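Local atomic coordinates of sulfoquinovosidase (Escherichia coli, PDB entry 5AEG), a protein that hydrolyses sulfoquinovosyl diacylglycerides and simpler sulfoquinovosides, releasing sulfoquinovose for use as a source of carbon and sulfur. Residues A[55-60]-A[147-152]; A[400-405]-A[450-455]; A[500-505]-A[531-536]. One frame throughout, in Å; residues are numbered along the deposited sequence.

Interaction 1 of 3, residues A[55-60]-A[147-152]; sequences FSIKDK and PLWTSE
Phe55, just ahead of the strand that starts at Ser56, and Ser151, in the loop following strand 145-148, have their CA atoms 6.4 Å apart, but the chains have spread to 8.6 Å between the CA atoms of Ile57 and Trp149, and no direct hydrogen bond joins the two segments. Side chains fill the interval. The indole of Trp149 drives its pyrrole edge at the face of Phe55 in a T-shaped (edge-to-face) stack, the planes 84° apart and the five-membered ring 4.7 Å from the phenyl ring between centroids. The leading atom is NE1 of Trp149, 3.4 Å from CG of Phe55, displaced from the middle of the phenyl face. Because chi1 of Trp149 (-179°) swings CG beside the carbonyl carbon, the indole reaches across to the other segment and also offers a face to Ile57. There CD1 of Ile57 stands almost straight above the six-membered ring of Trp149, 3.8 Å from its centroid, in a CH-pi contact, while CG2 of Ile57 lies 3.9 Å from CD1 of Trp149; the two branches thus cover both halves of the indole. At the rim of the phenyl ring, near its plane, comes CB of Ser151.

His426 of helix 422-444 stacks on Trp149 and also meets Phe55, so the aromatic group extends from the N-terminal galactose mutarotase-like beta domain to the catalytic barrel. A water donates to both Phe55 O and Ser151 OG, and that hydroxyl in turn donates to Glu152 O at 2.7 Å. The chemistry is therefore mostly aromatic and apolar, with one water bridging the polar atoms beside it; the N-H edge of the indole, turned to an electron-rich phenyl face, probably adds an electrostatic component to the packing.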
loop_
_atom_site.group_PDB
_atom_site.type_symbol
_atom_site.label_atom_id
_atom_site.label_comp_id
_atom_site.label_asym_id
_atom_site.label_seq_id
_atom_site.Cartn_x
_atom_site.Cartn_y
_atom_site.Cartn_z
ATOM N N PHE A 55 -9.043 -14.721 0.172
ATOM C CA PHE A 55 -8.755 -15.771 1.107
ATOM C C PHE A 55 -9.708 -15.816 2.260
ATOM O O PHE A 55 -9.964 -14.810 2.936
ATOM C CB PHE A 55 -7.341 -15.616 1.692
ATOM C CG PHE A 55 -6.263 -15.987 0.792
ATOM C CD1 PHE A 55 -5.680 -15.070 -0.081
ATOM C CD2 PHE A 55 -5.721 -17.277 0.840
ATOM C CE1 PHE A 55 -4.656 -15.401 -0.887
ATOM C CE2 PHE A 55 -4.670 -17.607 0.046
ATOM C CZ PHE A 55 -4.111 -16.697 -0.845
ATOM N N SER A 56 -10.162 -17.023 2.566
ATOM C CA SER A 56 -10.769 -17.287 3.860
ATOM C C SER A 56 -9.739 -18.074 4.663
ATOM O O SER A 56 -9.360 -19.144 4.277
ATOM C CB SER A 56 -12.011 -18.143 3.694
ATOM O OG SER A 56 -12.395 -18.612 4.955
ATOM N N ILE A 57 -9.251 -17.486 5.721
ATOM C CA ILE A 57 -8.127 -18.054 6.482
ATOM C C ILE A 57 -8.503 -18.045 7.933
ATOM O O ILE A 57 -8.785 -17.030 8.511
ATOM C CB ILE A 57 -6.738 -17.449 6.134
ATOM C CG1 ILE A 57 -5.675 -17.993 7.102
ATOM C CG2 ILE A 57 -6.728 -15.926 6.047
ATOM C CD1 ILE A 57 -4.281 -17.963 6.500
ATOM N N LYS A 58 -8.574 -19.209 8.529
ATOM C CA LYS A 58 -8.841 -19.280 9.970
ATOM C C LYS A 58 -8.069 -20.421 10.645
ATOM O O LYS A 58 -7.596 -21.304 9.968
ATOM C CB LYS A 58 -10.317 -19.478 10.202
ATOM C CG LYS A 58 -10.798 -20.826 9.717
ATOM C CD LYS A 58 -11.966 -21.306 10.586
ATOM C CE LYS A 58 -13.179 -20.398 10.498
ATOM N NZ LYS A 58 -13.644 -20.364 9.085
ATOM N N ASP A 59 -7.987 -20.411 11.973
ATOM C CA ASP A 59 -7.246 -21.506 12.646
ATOM C C ASP A 59 -8.127 -22.744 12.962
ATOM O O ASP A 59 -9.301 -22.595 13.266
ATOM C CB ASP A 59 -6.669 -20.991 13.952
ATOM C CG ASP A 59 -5.402 -21.720 14.344
ATOM O OD1 ASP A 59 -4.976 -22.698 13.649
ATOM O OD2 ASP A 59 -4.841 -21.244 15.334
ATOM N N LYS A 60 -7.559 -23.942 12.886
ATOM C CA LYS A 60 -8.026 -25.075 13.668
ATOM C C LYS A 60 -7.112 -25.155 14.907
ATOM O O LYS A 60 -6.098 -25.799 14.842
ATOM C CB LYS A 60 -7.925 -26.399 12.907
ATOM C CG LYS A 60 -8.516 -26.377 11.517
ATOM C CD LYS A 60 -8.350 -27.737 10.834
ATOM C CE LYS A 60 -9.473 -28.694 11.210
ATOM N NZ LYS A 60 -10.709 -28.353 10.439
ATOM N N PRO A 147 -6.113 -9.024 11.381
ATOM C CA PRO A 147 -5.377 -10.044 10.659
ATOM C C PRO A 147 -4.498 -9.398 9.572
ATOM O O PRO A 147 -4.943 -8.482 8.823
ATOM C CB PRO A 147 -6.500 -10.868 9.983
ATOM C CG PRO A 147 -7.678 -10.677 10.919
ATOM C CD PRO A 147 -7.550 -9.188 11.221
ATOM N N LEU A 148 -3.309 -9.947 9.431
ATOM C CA LEU A 148 -2.286 -9.501 8.512
ATOM C C LEU A 148 -1.931 -10.618 7.515
ATOM O O LEU A 148 -0.969 -11.435 7.714
ATOM C CB LEU A 148 -1.026 -9.101 9.285
ATOM C CG LEU A 148 -1.298 -7.931 10.274
ATOM C CD1 LEU A 148 -0.056 -7.698 11.141
ATOM C CD2 LEU A 148 -1.768 -6.611 9.616
ATOM N N TRP A 149 -2.651 -10.610 6.393
ATOM C CA TRP A 149 -2.518 -11.625 5.392
ATOM C C TRP A 149 -2.818 -10.995 4.043
ATOM O O TRP A 149 -3.932 -10.501 3.859
ATOM C CB TRP A 149 -3.477 -12.706 5.741
ATOM C CG TRP A 149 -3.422 -13.861 4.778
ATOM C CD1 TRP A 149 -4.268 -14.102 3.707
ATOM C CD2 TRP A 149 -2.448 -14.906 4.748
ATOM N NE1 TRP A 149 -3.878 -15.246 3.043
ATOM C CE2 TRP A 149 -2.775 -15.763 3.647
ATOM C CE3 TRP A 149 -1.364 -15.246 5.570
ATOM C CZ2 TRP A 149 -2.048 -16.925 3.376
ATOM C CZ3 TRP A 149 -0.632 -16.425 5.289
ATOM C CH2 TRP A 149 -0.983 -17.227 4.203
ATOM N N THR A 150 -1.835 -10.935 3.162
ATOM C CA THR A 150 -2.012 -10.247 1.859
ATOM C C THR A 150 -3.033 -10.987 1.035
ATOM O O THR A 150 -3.082 -12.242 1.045
ATOM C CB THR A 150 -0.704 -9.944 1.080
ATOM O OG1 THR A 150 -1.061 -9.055 0.036
ATOM C CG2 THR A 150 -0.011 -11.183 0.540
ATOM N N SER A 151 -3.946 -10.245 0.427
ATOM C CA SER A 151 -5.056 -10.809 -0.321
ATOM C C SER A 151 -5.658 -9.773 -1.246
ATOM O O SER A 151 -5.220 -8.602 -1.269
ATOM C CB SER A 151 -6.172 -11.335 0.581
ATOM O OG SER A 151 -7.052 -10.347 1.188
ATOM N N GLU A 152 -6.632 -10.210 -2.041
ATOM C CA GLU A 152 -7.482 -9.186 -2.690
ATOM C C GLU A 152 -8.058 -8.311 -1.610
ATOM O O GLU A 152 -8.343 -8.695 -0.456
ATOM C CB GLU A 152 -8.585 -9.752 -3.536
ATOM C CG GLU A 152 -8.107 -10.701 -4.644
ATOM C CD GLU A 152 -6.970 -10.120 -5.413
ATOM O OE1 GLU A 152 -7.138 -8.928 -5.842
ATOM O OE2 GLU A 152 -5.892 -10.804 -5.546
HETATM O O HOH W 1 -8.475 -12.391 2.862
#

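Interaction 2 of 3, residues A[400-405]-A[450-455]; sequences GGWMAD and ILFFMR
Trp402 and Phe452 are paired across neighbouring parallel strands, 401-404 and 451-454, whose backbones are joined by bonds such as Ala404 N to Phe453 O at 2.8 Å. Trp402 lays its indole across toward the second strand, and CB of Phe452 rests over the face of the pyrrole ring, 3.5 Å from NE1 of Trp402. The phenyl ring beyond is nearly parallel to the indole but slid aside, so the rings barely overlap. At the benzene end, CG2 of Ile450 abuts CZ3 of Trp402 at 3.7 Å; back at the pyrrole end, NE1 of Trp402 is hydrogen-bonded to Asn437 OD1. On the same side of the sheet, Ala404 CB nestles against Met454 CG.

These are successive strands of the family 31 TIM barrel: the Trp402 side packs against helices 380-395 and 422-444, whereas Met403 and Phe453 project to the opposite face. With CG set between backbone N and carbonyl carbon (chi1 51°), Phe453 leans over the neighbouring strand, covering Met403 CA with its ring face, while its CE2 meets Met403 CB at 3.5 Å and Met403 CE also lies against it. Cutting Phe453 back to an alanine here would probably open a gap above strand 401-404 and leave Met403 CB and CE without the ring they pack against.

Past the strand ends, the nucleophile Asp405 receives Arg455 NE on OD1 at 2.8 Å, close to the guanidinium plane, with a weak second bond from NH2 to the same oxygen. The carboxylate is turned 67° from the guanidinium, and its OD2 is held by Tyr333 OH.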
loop_
_atom_site.group_PDB
_atom_site.type_symbol
_atom_site.label_atom_id
_atom_site.label_comp_id
_atom_site.label_asym_id
_atom_site.label_seq_id
_atom_site.Cartn_x
_atom_site.Cartn_y
_atom_site.Cartn_z
ATOM N N GLY A 400 8.612 4.428 -20.126
ATOM C CA GLY A 400 8.947 5.274 -18.991
ATOM C C GLY A 400 8.490 4.805 -17.583
ATOM O O GLY A 400 8.830 5.421 -16.580
ATOM N N GLY A 401 7.706 3.744 -17.562
ATOM C CA GLY A 401 7.182 3.158 -16.364
ATOM C C GLY A 401 6.154 2.140 -16.682
ATOM O O GLY A 401 5.929 1.856 -17.872
ATOM N N TRP A 402 5.532 1.591 -15.635
ATOM C CA TRP A 402 4.488 0.583 -15.829
ATOM C C TRP A 402 3.786 0.341 -14.534
ATOM O O TRP A 402 4.348 0.615 -13.481
ATOM C CB TRP A 402 5.058 -0.778 -16.330
ATOM C CG TRP A 402 6.301 -1.270 -15.575
ATOM C CD1 TRP A 402 6.337 -2.083 -14.416
ATOM C CD2 TRP A 402 7.646 -1.017 -15.904
ATOM N NE1 TRP A 402 7.611 -2.285 -14.020
ATOM C CE2 TRP A 402 8.454 -1.697 -14.927
ATOM C CE3 TRP A 402 8.275 -0.359 -16.979
ATOM C CZ2 TRP A 402 9.851 -1.661 -14.941
ATOM C CZ3 TRP A 402 9.722 -0.329 -17.007
ATOM C CH2 TRP A 402 10.475 -0.994 -15.994
ATOM N N MET A 403 2.584 -0.233 -14.628
ATOM C CA MET A 403 1.939 -0.810 -13.510
ATOM C C MET A 403 2.605 -2.154 -13.297
ATOM O O MET A 403 2.658 -2.930 -14.246
ATOM C CB MET A 403 0.434 -0.978 -13.756
ATOM C CG MET A 403 -0.349 -1.699 -12.687
ATOM S SD MET A 403 -2.109 -1.887 -12.971
ATOM C CE MET A 403 -2.718 -0.262 -12.534
ATOM N N ALA A 404 3.115 -2.393 -12.071
ATOM C CA ALA A 404 3.630 -3.722 -11.707
ATOM C C ALA A 404 2.606 -4.290 -10.773
ATOM O O ALA A 404 2.613 -4.035 -9.535
ATOM C CB ALA A 404 5.011 -3.651 -11.050
ATOM N N ASP A 405 1.674 -5.040 -11.359
ATOM C CA ASP A 405 0.465 -5.434 -10.671
ATOM C C ASP A 405 0.647 -6.769 -9.917
ATOM O O ASP A 405 1.614 -7.469 -10.137
ATOM C CB ASP A 405 -0.628 -5.580 -11.720
ATOM C CG ASP A 405 -2.036 -5.562 -11.174
ATOM O OD1 ASP A 405 -2.325 -5.247 -9.974
ATOM O OD2 ASP A 405 -2.935 -5.850 -11.995
ATOM N N ILE A 450 12.733 6.099 -14.657
ATOM C CA ILE A 450 11.566 5.260 -14.884
ATOM C C ILE A 450 10.779 5.123 -13.580
ATOM O O ILE A 450 11.355 4.987 -12.503
ATOM C CB ILE A 450 12.016 3.865 -15.430
ATOM C CG1 ILE A 450 12.524 4.061 -16.873
ATOM C CG2 ILE A 450 10.934 2.784 -15.386
ATOM C CD1 ILE A 450 13.193 2.808 -17.464
ATOM N N LEU A 451 9.458 5.121 -13.709
ATOM C CA LEU A 451 8.558 5.018 -12.518
ATOM C C LEU A 451 7.600 3.816 -12.666
ATOM O O LEU A 451 6.737 3.794 -13.580
ATOM C CB LEU A 451 7.802 6.374 -12.303
ATOM C CG LEU A 451 7.052 6.177 -10.974
ATOM C CD1 LEU A 451 7.808 6.369 -9.690
ATOM C CD2 LEU A 451 5.545 6.220 -10.975
ATOM N N PHE A 452 7.752 2.837 -11.805
ATOM C CA PHE A 452 6.750 1.766 -11.704
ATOM C C PHE A 452 5.894 1.952 -10.458
ATOM O O PHE A 452 6.313 2.559 -9.442
ATOM C CB PHE A 452 7.348 0.350 -11.794
ATOM C CG PHE A 452 8.240 -0.013 -10.719
ATOM C CD1 PHE A 452 7.754 -0.639 -9.560
ATOM C CD2 PHE A 452 9.590 0.177 -10.865
ATOM C CE1 PHE A 452 8.651 -1.015 -8.548
ATOM C CE2 PHE A 452 10.458 -0.140 -9.863
ATOM C CZ PHE A 452 10.016 -0.757 -8.724
ATOM N N PHE A 453 4.701 1.428 -10.517
ATOM C CA PHE A 453 3.792 1.579 -9.413
ATOM C C PHE A 453 3.149 0.243 -9.107
ATOM O O PHE A 453 2.826 -0.503 -10.052
ATOM C CB PHE A 453 2.791 2.734 -9.632
ATOM C CG PHE A 453 2.067 2.707 -10.953
ATOM C CD1 PHE A 453 2.630 3.268 -12.071
ATOM C CD2 PHE A 453 0.766 2.215 -11.024
ATOM C CE1 PHE A 453 1.979 3.217 -13.298
ATOM C CE2 PHE A 453 0.075 2.202 -12.234
ATOM C CZ PHE A 453 0.691 2.721 -13.358
ATOM N N MET A 454 2.920 -0.014 -7.812
ATOM C CA MET A 454 2.409 -1.290 -7.346
ATOM C C MET A 454 1.238 -1.119 -6.458
ATOM O O MET A 454 1.094 -0.060 -5.782
ATOM C CB MET A 454 3.549 -2.003 -6.494
ATOM C CG MET A 454 4.793 -2.177 -7.324
ATOM S SD MET A 454 6.001 -3.264 -6.544
ATOM C CE MET A 454 5.247 -4.883 -6.694
ATOM N N ARG A 455 0.392 -2.152 -6.360
ATOM C CA ARG A 455 -0.584 -2.156 -5.301
ATOM C C ARG A 455 -0.211 -3.027 -4.107
ATOM O O ARG A 455 -0.370 -2.622 -2.999
ATOM C CB ARG A 455 -2.003 -2.485 -5.761
ATOM C CG ARG A 455 -2.297 -3.851 -6.355
ATOM C CD ARG A 455 -3.793 -3.936 -6.788
ATOM N NE ARG A 455 -3.862 -5.111 -7.685
ATOM C CZ ARG A 455 -4.278 -6.352 -7.421
ATOM N NH1 ARG A 455 -4.838 -6.712 -6.313
ATOM N NH2 ARG A 455 -4.124 -7.292 -8.322
HETATM O O HOH W 2 1.168 -4.816 -7.241
#

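Interaction 3 of 3, residues A[500-505]-A[531-536]; sequences LHHSDI and TPMMRT
Arg535 reaches two acceptors across the contact. Its NE donates to His502 NE2 at 3.1 Å, arriving in the plane of the imidazole, and NH2 adds a weak bond to the same nitrogen. NH1 and NH2 both grip one oxygen, Asp504 OD1, the shorter bond being NH2 to OD1 at 2.7 Å; NH1 meets it nearly along the C-O direction, NH2 from above the carboxylate plane. A bend at chi3 (54°) turns the guanidinium back to these partners. Over one face of the imidazole lies Met533, its SD 3.8 Å from the ring centroid of His502.

The two segments belong to the beta-alpha-beta unit of strand 501-505, helix 518-528 and strand 534-536 in the TIM barrel, and Ile505 N bonds to Arg535 O at 3.1 Å. Where the chains part, a water accepts from Arg535 N, with Ser503 O and Met533 O beside it.

Further out, Trp469 and Trp286 make cation-pi contacts with Arg535. Trp469 NE1 also binds Asp504 OD2, fixing the carboxylate's second oxygen, and His502 ND1 has a weak bond to Met468 O, consistent with NE2 being the acceptor for the arginine. Asp504 touches the substrate-binding His537.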
loop_
_atom_site.group_PDB
_atom_site.type_symbol
_atom_site.label_atom_id
_atom_site.label_comp_id
_atom_site.label_asym_id
_atom_site.label_seq_id
_atom_site.Cartn_x
_atom_site.Cartn_y
_atom_site.Cartn_z
ATOM N N LEU A 500 4.997 7.738 -0.939
ATOM C CA LEU A 500 4.591 8.058 -2.292
ATOM C C LEU A 500 3.360 7.256 -2.694
ATOM O O LEU A 500 3.471 6.041 -2.873
ATOM C CB LEU A 500 5.765 7.820 -3.282
ATOM C CG LEU A 500 7.095 8.533 -2.948
ATOM C CD1 LEU A 500 8.189 8.085 -3.876
ATOM C CD2 LEU A 500 6.886 9.994 -3.024
ATOM N N HIS A 501 2.208 7.906 -2.906
ATOM C CA HIS A 501 0.938 7.219 -3.005
ATOM C C HIS A 501 0.022 7.958 -3.951
ATOM O O HIS A 501 -0.140 9.145 -3.805
ATOM C CB HIS A 501 0.257 7.179 -1.613
ATOM C CG HIS A 501 -0.886 6.236 -1.479
ATOM N ND1 HIS A 501 -2.198 6.645 -1.455
ATOM C CD2 HIS A 501 -0.910 4.914 -1.226
ATOM C CE1 HIS A 501 -2.982 5.623 -1.202
ATOM N NE2 HIS A 501 -2.214 4.558 -1.004
ATOM N N HIS A 502 -0.659 7.207 -4.826
ATOM C CA HIS A 502 -1.759 7.766 -5.651
ATOM C C HIS A 502 -2.818 6.738 -5.854
ATOM O O HIS A 502 -2.730 5.567 -5.336
ATOM C CB HIS A 502 -1.224 8.319 -7.016
ATOM C CG HIS A 502 -0.861 7.266 -8.029
ATOM N ND1 HIS A 502 0.232 6.445 -7.905
ATOM C CD2 HIS A 502 -1.477 6.884 -9.172
ATOM C CE1 HIS A 502 0.342 5.675 -8.973
ATOM N NE2 HIS A 502 -0.741 5.845 -9.704
ATOM N N SER A 503 -3.890 7.193 -6.485
ATOM C CA SER A 503 -5.028 6.348 -6.767
ATOM C C SER A 503 -5.472 6.546 -8.242
ATOM O O SER A 503 -5.132 7.556 -8.913
ATOM C CB SER A 503 -6.173 6.573 -5.786
ATOM O OG SER A 503 -6.673 7.965 -5.863
ATOM N N ASP A 504 -6.210 5.541 -8.727
ATOM C CA ASP A 504 -6.893 5.662 -10.044
ATOM C C ASP A 504 -7.910 6.861 -10.024
ATOM O O ASP A 504 -8.832 6.879 -9.193
ATOM C CB ASP A 504 -7.681 4.383 -10.368
ATOM C CG ASP A 504 -6.799 3.138 -10.501
ATOM O OD1 ASP A 504 -5.755 3.126 -11.200
ATOM O OD2 ASP A 504 -7.145 2.165 -9.795
ATOM N N ILE A 505 -7.704 7.853 -10.857
ATOM C CA ILE A 505 -8.629 8.945 -10.953
ATOM C C ILE A 505 -9.961 8.401 -11.522
ATOM O O ILE A 505 -10.011 7.945 -12.654
ATOM C CB ILE A 505 -8.133 10.106 -11.823
ATOM C CG1 ILE A 505 -6.947 10.772 -11.166
ATOM C CG2 ILE A 505 -9.278 11.086 -11.969
ATOM C CD1 ILE A 505 -6.125 11.756 -11.982
ATOM N N THR A 531 -1.990 15.280 -4.780
ATOM C CA THR A 531 -1.229 14.071 -4.451
ATOM C C THR A 531 0.009 14.107 -5.338
ATOM O O THR A 531 0.107 14.964 -6.231
ATOM C CB THR A 531 -2.018 12.746 -4.661
ATOM O OG1 THR A 531 -2.187 12.534 -6.057
ATOM C CG2 THR A 531 -3.296 12.765 -3.968
ATOM N N PRO A 532 0.995 13.198 -5.119
ATOM C CA PRO A 532 2.138 13.324 -5.971
ATOM C C PRO A 532 2.068 12.760 -7.417
ATOM O O PRO A 532 3.080 12.841 -8.181
ATOM C CB PRO A 532 3.276 12.621 -5.192
ATOM C CG PRO A 532 2.615 11.710 -4.291
ATOM C CD PRO A 532 1.269 12.379 -3.918
ATOM N N MET A 533 0.939 12.198 -7.827
ATOM C CA MET A 533 0.872 11.632 -9.189
ATOM C C MET A 533 -0.583 11.631 -9.627
ATOM O O MET A 533 -1.434 11.225 -8.853
ATOM C CB MET A 533 1.489 10.221 -9.209
ATOM C CG MET A 533 1.440 9.562 -10.572
ATOM S SD MET A 533 2.421 8.083 -10.543
ATOM C CE MET A 533 1.898 7.363 -12.110
ATOM N N MET A 534 -0.819 12.056 -10.845
ATOM C CA MET A 534 -2.108 12.061 -11.479
ATOM C C MET A 534 -2.142 11.023 -12.617
ATOM O O MET A 534 -1.346 11.126 -13.565
ATOM C CB MET A 534 -2.424 13.418 -12.099
ATOM C CG MET A 534 -2.587 14.525 -11.050
ATOM S SD MET A 534 -3.281 16.025 -11.724
ATOM C CE MET A 534 -5.046 15.681 -12.033
ATOM N N ARG A 535 -3.047 10.039 -12.512
ATOM C CA ARG A 535 -3.116 8.943 -13.511
ATOM C C ARG A 535 -4.529 8.425 -13.513
ATOM O O ARG A 535 -5.086 8.182 -12.424
ATOM C CB ARG A 535 -2.126 7.810 -13.181
ATOM C CG ARG A 535 -2.253 6.649 -14.199
ATOM C CD ARG A 535 -1.461 5.442 -13.825
ATOM N NE ARG A 535 -1.789 4.953 -12.443
ATOM C CZ ARG A 535 -2.891 4.283 -12.141
ATOM N NH1 ARG A 535 -3.853 4.008 -13.058
ATOM N NH2 ARG A 535 -3.133 3.892 -10.884
ATOM N N THR A 536 -5.138 8.344 -14.712
ATOM C CA THR A 536 -6.460 7.831 -14.860
ATOM C C THR A 536 -6.509 6.327 -15.168
ATOM O O THR A 536 -5.454 5.660 -15.381
ATOM C CB THR A 536 -7.218 8.617 -15.946
ATOM O OG1 THR A 536 -6.833 8.194 -17.229
ATOM C CG2 THR A 536 -7.014 10.130 -15.830
HETATM O O HOH W 3 -3.891 10.340 -6.706
HETATM O O HOH W 4 -3.786 9.823 -9.754
#

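In the fold
All three contacts lie close to the catalytic centre. Interactions 1 and 2 have centres about 27 Å apart but meet at one salt bridge, Glu152 OE1 to Arg455 NH1 at 3.2 Å, which joins the N-terminal beta domain to the barrel beside Glu408, probably an active-site residue. The next residues after Glu152, Gln153 and Gly154, belong to a calcium site that also includes Asp481 and Asp472, the inferred proton donor. Interactions 2 and 3, with centres about 12 Å apart, share the barrel interior: Phe453 CE2 packs 3.3 Å from Arg535 NE. Interaction 2 supplies the nucleophile Asp405, while in interaction 3 the side chain of Asp504 comes within about 6 Å of that of Asp472. Interactions 1 and 3 do not touch.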